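Alpha-1,3-glucanase (Streptomyces thermodiastaticus, PDB 7C7D) probably hydrolyses the alpha-1,3-glucosidic linkages of alpha-1,3-glucan, acting as a thermostable glycoside hydrolase. Local coordinates at residues S430-S435 and N455-T460; G472-D477 and T490-T495; S500-V505 and D520-K525. All blocks are in the same frame, centred on the assembly; numbering follows the deposited sequence.

Contact 1: S430-S435 and N455-T460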
loop_
_atom_site.group_PDB
_atom_site.type_symbol
_atom_site.label_atom_id
_atom_site.label_comp_id
_atom_site.label_asym_id
_atom_site.label_seq_id
_atom_site.Cartn_x
_atom_site.Cartn_y
_atom_site.Cartn_z
ATOM N N SER A 430 3.475 9.574 -6.707
ATOM C CA SER A 430 3.330 8.898 -7.986
ATOM C C SER A 430 2.904 7.460 -7.703
ATOM O O SER A 430 2.942 6.992 -6.561
ATOM C CB SER A 430 4.684 8.870 -8.710
ATOM O OG SER A 430 5.087 10.174 -9.093
ATOM N N GLY A 431 2.516 6.731 -8.750
ATOM C CA GLY A 431 2.346 5.294 -8.586
ATOM C C GLY A 431 3.632 4.625 -8.134
ATOM O O GLY A 431 3.656 3.902 -7.136
ATOM N N ILE A 432 4.720 4.863 -8.871
ATOM C CA ILE A 432 6.062 4.423 -8.511
ATOM C C ILE A 432 6.994 5.625 -8.579
ATOM O O ILE A 432 6.982 6.373 -9.564
ATOM C CB ILE A 432 6.577 3.314 -9.451
ATOM C CG1 ILE A 432 5.760 2.034 -9.277
ATOM C CG2 ILE A 432 8.064 3.050 -9.220
ATOM C CD1 ILE A 432 6.037 0.959 -10.334
ATOM N N ALA A 433 7.817 5.799 -7.543
ATOM C CA ALA A 433 8.874 6.799 -7.536
ATOM C C ALA A 433 10.220 6.115 -7.338
ATOM O O ALA A 433 10.395 5.341 -6.390
ATOM C CB ALA A 433 8.645 7.816 -6.418
ATOM N N ILE A 434 11.159 6.394 -8.245
ATOM C CA ILE A 434 12.548 5.954 -8.139
ATOM C C ILE A 434 13.352 7.226 -7.897
ATOM O O ILE A 434 13.409 8.095 -8.775
ATOM C CB ILE A 434 13.015 5.235 -9.418
ATOM C CG1 ILE A 434 12.075 4.076 -9.789
ATOM C CG2 ILE A 434 14.486 4.789 -9.286
ATOM C CD1 ILE A 434 11.930 3.003 -8.720
ATOM N N SER A 435 13.915 7.384 -6.699
ATOM C CA SER A 435 14.251 8.721 -6.230
ATOM C C SER A 435 15.582 8.785 -5.492
ATOM O O SER A 435 15.960 7.865 -4.758
ATOM C CB SER A 435 13.148 9.213 -5.299
ATOM O OG SER A 435 13.481 10.482 -4.782
ATOM N N ASN A 455 5.032 -3.655 -14.114
ATOM C CA ASN A 455 4.072 -3.037 -13.211
ATOM C C ASN A 455 2.902 -2.436 -13.988
ATOM O O ASN A 455 3.036 -2.036 -15.147
ATOM C CB ASN A 455 4.757 -1.946 -12.381
ATOM C CG ASN A 455 5.909 -2.490 -11.564
ATOM O OD1 ASN A 455 5.695 -3.113 -10.525
ATOM N ND2 ASN A 455 7.135 -2.292 -12.049
ATOM N N THR A 456 1.744 -2.380 -13.332
ATOM C CA THR A 456 0.536 -1.773 -13.877
ATOM C C THR A 456 0.086 -0.668 -12.936
ATOM O O THR A 456 -0.085 -0.907 -11.734
ATOM C CB THR A 456 -0.565 -2.818 -14.053
ATOM O OG1 THR A 456 -0.137 -3.758 -15.041
ATOM C CG2 THR A 456 -1.859 -2.174 -14.527
ATOM N N LEU A 457 -0.097 0.530 -13.489
ATOM C CA LEU A 457 -0.365 1.750 -12.727
ATOM C C LEU A 457 -1.667 2.344 -13.242
ATOM O O LEU A 457 -1.738 2.763 -14.406
ATOM C CB LEU A 457 0.769 2.756 -12.910
ATOM C CG LEU A 457 2.184 2.218 -12.686
ATOM C CD1 LEU A 457 3.220 3.304 -12.931
ATOM C CD2 LEU A 457 2.332 1.647 -11.285
ATOM N N VAL A 458 -2.691 2.372 -12.389
ATOM C CA VAL A 458 -4.054 2.716 -12.791
ATOM C C VAL A 458 -4.505 3.943 -12.001
ATOM O O VAL A 458 -4.545 3.909 -10.763
ATOM C CB VAL A 458 -5.015 1.542 -12.554
ATOM C CG1 VAL A 458 -6.421 1.906 -13.013
ATOM C CG2 VAL A 458 -4.515 0.278 -13.261
ATOM N N ARG A 459 -4.841 5.022 -12.704
ATOM C CA ARG A 459 -5.307 6.253 -12.061
ATOM C C ARG A 459 -4.306 6.749 -11.013
ATOM O O ARG A 459 -4.671 7.098 -9.886
ATOM C CB ARG A 459 -6.713 6.092 -11.465
ATOM C CG ARG A 459 -7.801 5.801 -12.512
ATOM C CD ARG A 459 -9.198 5.643 -11.878
ATOM N NE ARG A 459 -9.177 4.593 -10.864
ATOM C CZ ARG A 459 -9.360 3.299 -11.116
ATOM N NH1 ARG A 459 -9.661 2.894 -12.344
ATOM N NH2 ARG A 459 -9.233 2.406 -10.147
ATOM N N THR A 460 -3.029 6.779 -11.397
ATOM C CA THR A 460 -1.955 7.261 -10.540
ATOM C C THR A 460 -1.354 8.547 -11.093
ATOM O O THR A 460 -1.415 8.824 -12.297
ATOM C CB THR A 460 -0.859 6.201 -10.313
ATOM O OG1 THR A 460 -0.097 5.979 -11.511
ATOM C CG2 THR A 460 -1.456 4.891 -9.799
#
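Ile432 meets both Leu457 and Asn455. Ile432 CD1 lies 3.9 Å from Leu457 CD2. Leu457 CD2 also sits 4.0 Å from Ile432 CG1, so one leucine methyl rests against the outer two carbons of the isoleucine branch. The two side chains cross at about a right angle. Ile432 CG1 stands beside its own backbone N and anti to the carbonyl carbon (chi1 -67°). With chi2 at 170° the branch is extended, and this carries CD1 across to the other segment.

The same methyl meets a polar side chain. Ile432 CD1 is 3.7 Å from Asn455 CG and 3.8 Å from Asn455 ND2, a van der Waals contact with the amide. The polar atoms of that amide are satisfied by the neighbouring coil. Asn455 OD1 accepts from the backbone N of Asn420, and ND2 donates to the carbonyl O of Val417. The amide is thus gripped at both ends while it packs on the isoleucine.

At the other end a side chain packs on backbone. Thr460 CB lies 3.8 Å from Gly431 CA. Gly431 CA and Thr460 CA are 5.1 Å apart. Thr460 CG2 also reaches Gly431 CA, at 4.0 Å. The threonine therefore rests directly on the glycine backbone. Ile422 of strand 415-423 touches both Ile432 and Leu457 and extends the apolar cluster.

Strands 432-435 and 449-458 lie on different faces of the coil. They and the residues flanking them meet in the interior of a right-handed parallel beta-helix, the fold of the pectate lyase-like superfamily.

Contact 2: G472-D477 and T490-T495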
loop_
_atom_site.group_PDB
_atom_site.type_symbol
_atom_site.label_atom_id
_atom_site.label_comp_id
_atom_site.label_asym_id
_atom_site.label_seq_id
_atom_site.Cartn_x
_atom_site.Cartn_y
_atom_site.Cartn_z
ATOM N N GLY A 472 3.696 12.469 -12.112
ATOM C CA GLY A 472 3.216 11.465 -13.036
ATOM C C GLY A 472 3.025 10.102 -12.390
ATOM O O GLY A 472 3.321 9.881 -11.213
ATOM N N ALA A 473 2.517 9.173 -13.203
ATOM C CA ALA A 473 2.288 7.809 -12.740
ATOM C C ALA A 473 3.581 7.143 -12.288
ATOM O O ALA A 473 3.605 6.454 -11.260
ATOM C CB ALA A 473 1.631 6.989 -13.847
ATOM N N LEU A 474 4.655 7.308 -13.053
ATOM C CA LEU A 474 5.941 6.721 -12.706
ATOM C C LEU A 474 6.966 7.828 -12.841
ATOM O O LEU A 474 7.080 8.433 -13.909
ATOM C CB LEU A 474 6.280 5.560 -13.653
ATOM C CG LEU A 474 7.472 4.666 -13.313
ATOM C CD1 LEU A 474 7.311 3.321 -13.999
ATOM C CD2 LEU A 474 8.789 5.309 -13.706
ATOM N N ARG A 475 7.705 8.106 -11.773
ATOM C CA ARG A 475 8.721 9.142 -11.860
ATOM C C ARG A 475 10.099 8.631 -11.475
ATOM O O ARG A 475 10.250 7.763 -10.608
ATOM C CB ARG A 475 8.366 10.408 -11.072
ATOM C CG ARG A 475 8.617 10.362 -9.586
ATOM C CD ARG A 475 8.360 11.755 -8.987
ATOM N NE ARG A 475 8.764 11.813 -7.587
ATOM C CZ ARG A 475 8.011 11.383 -6.582
ATOM N NH1 ARG A 475 6.794 10.897 -6.804
ATOM N NH2 ARG A 475 8.479 11.450 -5.342
ATOM N N VAL A 476 11.099 9.183 -12.161
ATOM C CA VAL A 476 12.502 9.085 -11.781
ATOM C C VAL A 476 12.924 10.483 -11.364
ATOM O O VAL A 476 12.771 11.440 -12.135
ATOM C CB VAL A 476 13.380 8.546 -12.921
ATOM C CG1 VAL A 476 14.830 8.434 -12.459
ATOM C CG2 VAL A 476 12.860 7.198 -13.404
ATOM N N ASP A 477 13.440 10.607 -10.139
ATOM C CA ASP A 477 13.559 11.897 -9.461
ATOM C C ASP A 477 14.978 12.057 -8.919
ATOM O O ASP A 477 15.333 11.474 -7.891
ATOM C CB ASP A 477 12.519 11.944 -8.349
ATOM C CG ASP A 477 12.323 13.327 -7.759
ATOM O OD1 ASP A 477 13.198 14.206 -7.937
ATOM O OD2 ASP A 477 11.277 13.520 -7.086
ATOM N N THR A 490 10.610 -1.439 -17.786
ATOM C CA THR A 490 10.193 -2.338 -18.852
ATOM C C THR A 490 8.798 -2.886 -18.605
ATOM O O THR A 490 8.391 -3.116 -17.466
ATOM C CB THR A 490 11.160 -3.523 -19.004
ATOM O OG1 THR A 490 11.278 -4.196 -17.747
ATOM C CG2 THR A 490 12.526 -3.053 -19.434
ATOM N N ASP A 491 8.081 -3.111 -19.705
ATOM C CA ASP A 491 6.773 -3.761 -19.694
ATOM C C ASP A 491 5.830 -3.136 -18.671
ATOM O O ASP A 491 5.244 -3.803 -17.819
ATOM C CB ASP A 491 6.898 -5.269 -19.520
ATOM C CG ASP A 491 7.491 -5.933 -20.741
ATOM O OD1 ASP A 491 7.619 -5.257 -21.788
ATOM O OD2 ASP A 491 7.833 -7.124 -20.658
ATOM N N THR A 492 5.669 -1.824 -18.779
ATOM C CA THR A 492 4.801 -1.079 -17.875
ATOM C C THR A 492 3.460 -0.819 -18.549
ATOM O O THR A 492 3.412 -0.372 -19.699
ATOM C CB THR A 492 5.431 0.262 -17.489
ATOM O OG1 THR A 492 6.791 0.068 -17.098
ATOM C CG2 THR A 492 4.690 0.878 -16.318
ATOM N N THR A 493 2.380 -1.074 -17.826
ATOM C CA THR A 493 1.036 -0.720 -18.264
ATOM C C THR A 493 0.597 0.479 -17.437
ATOM O O THR A 493 0.602 0.411 -16.205
ATOM C CB THR A 493 0.090 -1.903 -18.071
ATOM O OG1 THR A 493 0.558 -3.000 -18.862
ATOM C CG2 THR A 493 -1.330 -1.554 -18.480
ATOM N N ILE A 494 0.260 1.578 -18.108
ATOM C CA ILE A 494 -0.136 2.819 -17.443
ATOM C C ILE A 494 -1.490 3.230 -18.009
ATOM O O ILE A 494 -1.604 3.505 -19.210
ATOM C CB ILE A 494 0.909 3.937 -17.611
ATOM C CG1 ILE A 494 2.279 3.471 -17.099
ATOM C CG2 ILE A 494 0.444 5.189 -16.894
ATOM C CD1 ILE A 494 3.386 4.510 -17.188
ATOM N N THR A 495 -2.517 3.244 -17.159
ATOM C CA THR A 495 -3.893 3.351 -17.620
ATOM C C THR A 495 -4.625 4.440 -16.849
ATOM O O THR A 495 -4.587 4.464 -15.609
ATOM C CB THR A 495 -4.603 2.009 -17.416
ATOM O OG1 THR A 495 -3.858 0.990 -18.094
ATOM C CG2 THR A 495 -6.042 2.039 -17.939
#
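Ala473 and Ile494 face each other, each with its CB directed at the opposite segment. The meeting is methyl to methyl: Ala473 CB lies 3.7 Å from Ile494 CG2. The isoleucine presents its short branch here. CG2 is anti to the backbone N, while CG1 stands beside that N (chi1 -56°). Ala473 CA and Ile494 CA, the nearest CA pair of the two segments, are 7.3 Å apart.

Leu474 and Thr492 make a looser pair. Leu474 CD1 comes within 4.3 Å of Thr492 CG2, so the threonine turns a methyl to the leucine. Both residues are buried, and the CB of each is directed at the other segment. Leu457 of strand 449-458 touches Ala473 and Leu474 and links them to the preceding coil. Phe502 packs on Ile494 from the following one.

A salt bridge lies within 472-477, and neither of its residues touches 490-495. Arg475 NE donates to Asp477 OD2 at 3.1 Å, with an N-H...O angle of 164°. The acceptor lies close to the guanidinium plane and is met on the anti side of the carboxylate. Arg475 NH1 also bonds Ser430 OG and Asn405 OD1, and Asp477 OD1 accepts from the backbone N of Gly507. Several bonds thus hold the buried charged pair in place.

Strand 474-477 runs in the same parallel sheet as 432-435, and strand 486-495 is the neighbour of 449-458. Methyl groups of alanine, leucine, isoleucine and threonine meeting between two such faces form the packed interior of a parallel beta-helix.

Contact 3: S500-V505 and D520-K525; sequences SAFEFV and DGAAVK
Phe502 reaches over to Ala522 with the far end of its ring. Phe502 CZ lies 3.9 Å from Ala522 CB. The alanine methyl sits at the ring edge, near the ring plane, so the contact does not involve a face. The CB of Phe502 is not aimed at 520-525; the ring itself spans the gap. With CG anti to the carbonyl carbon (chi1 -62°), the ring swings out from the strand and its far edge comes up to the other segment.

Val524 meets the same ring obliquely. The CG2 methyl of Val524 is 4.1 Å from Phe502 CE2. The other methyl turns to the loop residue before the phenylalanine, and Val524 CG1 lies 3.9 Å from Ala501 CB. Val524 thus uses both branches. With chi1 at -179° it splays its methyls, CG1 to Ala501 and CG2 to the ring.

This is interior packing of a parallel beta-helix. Strand 502-505 lies on one face of the helix and strand 517-527 on another, and the aromatic ring bridges them. All four touching residues are buried. The ring also touches Ile489 and Ile494 of strand 486-495, so it packs against the preceding coil as well. Val545 of strand 538-550 touches Ala522 and Val524 from the next coil.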
loop_
_atom_site.group_PDB
_atom_site.type_symbol
_atom_site.label_atom_id
_atom_site.label_comp_id
_atom_site.label_asym_id
_atom_site.label_seq_id
_atom_site.Cartn_x
_atom_site.Cartn_y
_atom_site.Cartn_z
ATOM N N SER A 500 0.359 12.974 -16.140
ATOM C CA SER A 500 1.332 12.390 -17.046
ATOM C C SER A 500 1.585 10.922 -16.717
ATOM O O SER A 500 1.291 10.440 -15.622
ATOM C CB SER A 500 2.640 13.169 -16.970
ATOM O OG SER A 500 3.015 13.306 -15.613
ATOM N N ALA A 501 2.164 10.216 -17.689
ATOM C CA ALA A 501 2.517 8.802 -17.513
ATOM C C ALA A 501 3.909 8.673 -16.903
ATOM O O ALA A 501 4.052 8.277 -15.744
ATOM C CB ALA A 501 2.375 8.046 -18.838
ATOM N N PHE A 502 4.944 9.012 -17.665
ATOM C CA PHE A 502 6.323 8.968 -17.191
ATOM C C PHE A 502 6.790 10.383 -16.879
ATOM O O PHE A 502 6.604 11.290 -17.697
ATOM C CB PHE A 502 7.249 8.376 -18.259
ATOM C CG PHE A 502 6.935 6.953 -18.630
ATOM C CD1 PHE A 502 7.347 5.901 -17.825
ATOM C CD2 PHE A 502 6.243 6.664 -19.801
ATOM C CE1 PHE A 502 7.065 4.593 -18.166
ATOM C CE2 PHE A 502 5.959 5.349 -20.151
ATOM C CZ PHE A 502 6.367 4.315 -19.324
ATOM N N GLU A 503 7.413 10.569 -15.714
ATOM C CA GLU A 503 7.946 11.862 -15.317
ATOM C C GLU A 503 9.419 11.724 -14.964
ATOM O O GLU A 503 9.807 10.805 -14.237
ATOM C CB GLU A 503 7.183 12.413 -14.109
ATOM C CG GLU A 503 7.764 13.715 -13.583
ATOM C CD GLU A 503 7.158 14.176 -12.274
ATOM O OE1 GLU A 503 6.415 13.405 -11.625
ATOM O OE2 GLU A 503 7.447 15.329 -11.888
ATOM N N PHE A 504 10.233 12.631 -15.493
ATOM C CA PHE A 504 11.655 12.695 -15.184
ATOM C C PHE A 504 11.917 14.086 -14.638
ATOM O O PHE A 504 11.651 15.083 -15.313
ATOM C CB PHE A 504 12.474 12.380 -16.438
ATOM C CG PHE A 504 12.061 11.089 -17.070
ATOM C CD1 PHE A 504 12.351 9.890 -16.454
ATOM C CD2 PHE A 504 11.289 11.071 -18.218
ATOM C CE1 PHE A 504 11.932 8.689 -16.997
ATOM C CE2 PHE A 504 10.864 9.878 -18.766
ATOM C CZ PHE A 504 11.195 8.682 -18.160
ATOM N N VAL A 505 12.371 14.161 -13.391
ATOM C CA VAL A 505 12.376 15.432 -12.684
ATOM C C VAL A 505 13.555 15.445 -11.726
ATOM O O VAL A 505 14.022 14.400 -11.270
ATOM C CB VAL A 505 11.020 15.648 -11.963
ATOM C CG1 VAL A 505 10.808 14.611 -10.864
ATOM C CG2 VAL A 505 10.894 17.061 -11.410
ATOM N N ASP A 520 11.489 0.661 -21.979
ATOM C CA ASP A 520 11.378 -0.297 -23.074
ATOM C C ASP A 520 10.133 -1.143 -22.864
ATOM O O ASP A 520 10.120 -2.040 -22.013
ATOM C CB ASP A 520 12.627 -1.176 -23.173
ATOM C CG ASP A 520 12.624 -2.073 -24.399
ATOM O OD1 ASP A 520 11.554 -2.328 -24.987
ATOM O OD2 ASP A 520 13.719 -2.536 -24.781
ATOM N N GLY A 521 9.101 -0.867 -23.650
ATOM C CA GLY A 521 7.894 -1.659 -23.628
ATOM C C GLY A 521 6.873 -1.066 -22.685
ATOM O O GLY A 521 7.021 -1.177 -21.466
ATOM N N ALA A 522 5.847 -0.418 -23.220
ATOM C CA ALA A 522 4.804 0.116 -22.366
ATOM C C ALA A 522 3.513 0.188 -23.158
ATOM O O ALA A 522 3.515 0.419 -24.371
ATOM C CB ALA A 522 5.167 1.494 -21.798
ATOM N N ALA A 523 2.411 -0.037 -22.458
ATOM C CA ALA A 523 1.066 0.156 -22.984
ATOM C C ALA A 523 0.451 1.286 -22.175
ATOM O O ALA A 523 0.142 1.113 -20.991
ATOM C CB ALA A 523 0.238 -1.119 -22.845
ATOM N N VAL A 524 0.309 2.449 -22.800
ATOM C CA VAL A 524 -0.121 3.669 -22.126
ATOM C C VAL A 524 -1.456 4.068 -22.731
ATOM O O VAL A 524 -1.558 4.266 -23.943
ATOM C CB VAL A 524 0.923 4.786 -22.291
ATOM C CG1 VAL A 524 0.481 6.047 -21.576
ATOM C CG2 VAL A 524 2.294 4.328 -21.784
ATOM N N LYS A 525 -2.481 4.184 -21.901
ATOM C CA LYS A 525 -3.829 4.435 -22.388
ATOM C C LYS A 525 -4.496 5.513 -21.549
ATOM O O LYS A 525 -4.443 5.475 -20.313
ATOM C CB LYS A 525 -4.674 3.157 -22.345
ATOM C CG LYS A 525 -4.298 2.118 -23.391
ATOM C CD LYS A 525 -5.242 0.917 -23.368
ATOM C CE LYS A 525 -6.667 1.317 -23.005
ATOM N NZ LYS A 525 -6.966 1.102 -21.557
#

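The three contacts follow one another along the chain and join the same two faces of the beta-helix. All are buried. Strands 432-435, 474-477 and 502-505 lie side by side in one parallel sheet; 449-458, 486-495 and 517-527 are neighbours on another face of the helix. Contacts 1 and 3 both flank contact 2, each with its centre about 5 Å from that of contact 2. Probable backbone hydrogen bonds tie neighbours together, such as Leu457 N to Thr493 O (2.8 Å) and Ile494 O to Lys525 N (2.9 Å). Contact 1 packs a methyl on an amide, contact 2 uses alanine, isoleucine, leucine and threonine methyls, and contact 3 brings in an aromatic ring.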